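Local coordinates for chorismate mutase and shikimate 5-dehydrogenase fusion protein (Clostridium acetobutylicum, PDB 3FBT) that probably catalyses the reversible NADPH-linked reduction of 3-dehydroshikimate to shikimate through the dehydrogenase part held in this chain, the other part being a chorismate mutase, at residues Pro217-Leu221 with Phe222-Ala226. Numbering follows the deposited sequence.
Sequences PVETL and FLKYA
T220 caps the N-terminal end of helix 221-228: its OG1 accepts a hydrogen bond from L223 N at 3.0 Å, with an N-H...O angle of 148°. A chi1 of 56° tucks OG1 back against the main chain, where it can meet L223 N. The same hydroxyl is hydrogen-bonded to D212 OD2 at the end of strand 209-212, so two bonds grip this buried oxygen and tie helix start to strand end. L223 CG rests 3.3 Å from T220 OG1. Backbone bonds then take over, K224 N to T220 O at 2.8 Å and Y225 N to L221 O at 3.0 Å.

Apolar packing joins L221 to Y225 one turn on: L221 CD1 touches ring atom CE1 of Y225 at 3.4 Å. Van der Waals contacts with polar atoms lie beside it. The other methyl of L221, CD2, reaches Y225 OH at 3.4 Å, and the carbonyl oxygen of L221 sits over a face of the Y225 ring, nearest CG (3.2 Å) rather than the ring centre.

The extended side chain of E219 lays its carboxylate beside the K224 chain, OE1 3.6 Å from K224 CB; its salt bridge goes instead to R227, through OE2.

The arrangement is a classic helix N-cap, here at the loop-to-helix junction between the last two strands of the parallel, Rossmann-type sheet of the NADP-binding domain, with the L223 side chain not far from G236, which probably binds NADP.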
# COMPACT_ATOMS: atom_id res chain seq x y z
N PRO A 217 20.46 -16.94 13.93
CA PRO A 217 20.50 -16.89 15.41
C PRO A 217 21.37 -15.79 15.97
O PRO A 217 22.24 -15.24 15.24
CB PRO A 217 21.03 -18.28 15.81
CG PRO A 217 21.66 -18.84 14.56
CD PRO A 217 20.98 -18.20 13.39
N VAL A 218 21.14 -15.40 17.23
CA VAL A 218 21.90 -14.25 17.77
C VAL A 218 23.37 -14.61 18.01
O VAL A 218 24.23 -13.75 18.08
CB VAL A 218 21.28 -13.57 19.04
CG1 VAL A 218 20.05 -12.71 18.65
CG2 VAL A 218 20.94 -14.58 20.08
N GLU A 219 23.61 -15.90 18.14
CA GLU A 219 24.97 -16.43 18.18
C GLU A 219 25.04 -17.56 17.18
O GLU A 219 24.46 -18.63 17.39
CB GLU A 219 25.30 -16.96 19.57
CG GLU A 219 26.78 -17.35 19.72
CD GLU A 219 27.07 -18.16 20.97
OE1 GLU A 219 26.60 -19.33 21.08
OE2 GLU A 219 27.79 -17.63 21.83
N THR A 220 25.70 -17.30 16.05
CA THR A 220 26.09 -18.32 15.12
C THR A 220 27.25 -19.21 15.68
O THR A 220 28.04 -18.78 16.53
CB THR A 220 26.55 -17.68 13.81
OG1 THR A 220 27.59 -16.74 14.07
CG2 THR A 220 25.39 -16.91 13.09
N LEU A 221 27.38 -20.44 15.19
CA LEU A 221 28.60 -21.22 15.42
C LEU A 221 29.81 -20.31 15.25
O LEU A 221 30.69 -20.22 16.12
CB LEU A 221 28.67 -22.41 14.44
CG LEU A 221 29.71 -23.51 14.72
CD1 LEU A 221 29.57 -24.06 16.17
CD2 LEU A 221 29.58 -24.65 13.71
N PHE A 222 29.85 -19.59 14.14
CA PHE A 222 30.92 -18.66 13.91
C PHE A 222 31.18 -17.74 15.10
O PHE A 222 32.36 -17.50 15.42
CB PHE A 222 30.66 -17.84 12.65
CG PHE A 222 31.62 -16.69 12.42
CD1 PHE A 222 32.89 -16.93 11.96
CD2 PHE A 222 31.21 -15.36 12.60
CE1 PHE A 222 33.72 -15.90 11.70
CE2 PHE A 222 32.02 -14.31 12.30
CZ PHE A 222 33.30 -14.58 11.85
N LEU A 223 30.13 -17.17 15.70
CA LEU A 223 30.30 -16.30 16.84
C LEU A 223 30.57 -16.99 18.22
O LEU A 223 31.27 -16.42 19.07
CB LEU A 223 29.11 -15.34 16.95
CG LEU A 223 28.96 -14.30 15.83
CD1 LEU A 223 27.70 -13.52 16.14
CD2 LEU A 223 30.19 -13.35 15.75
N LYS A 224 30.00 -18.17 18.44
CA LYS A 224 30.36 -18.98 19.61
C LYS A 224 31.88 -19.16 19.62
O LYS A 224 32.61 -18.70 20.55
CB LYS A 224 29.67 -20.35 19.52
CG LYS A 224 30.01 -21.25 20.70
CD LYS A 224 29.82 -22.69 20.39
CE LYS A 224 28.38 -22.98 19.88
NZ LYS A 224 27.96 -24.40 20.22
N TYR A 225 32.36 -19.77 18.53
CA TYR A 225 33.79 -19.90 18.26
C TYR A 225 34.57 -18.71 18.73
O TYR A 225 35.63 -18.86 19.33
CB TYR A 225 34.05 -20.01 16.76
CG TYR A 225 33.72 -21.33 16.19
CD1 TYR A 225 33.27 -22.37 16.98
CD2 TYR A 225 33.89 -21.56 14.82
CE1 TYR A 225 32.97 -23.62 16.43
CE2 TYR A 225 33.59 -22.75 14.25
CZ TYR A 225 33.15 -23.79 15.05
OH TYR A 225 32.88 -24.99 14.42
N ALA A 226 34.09 -17.52 18.37
CA ALA A 226 34.75 -16.30 18.75
C ALA A 226 34.69 -16.16 20.26
O ALA A 226 35.63 -15.64 20.88
CB ALA A 226 34.09 -15.11 18.07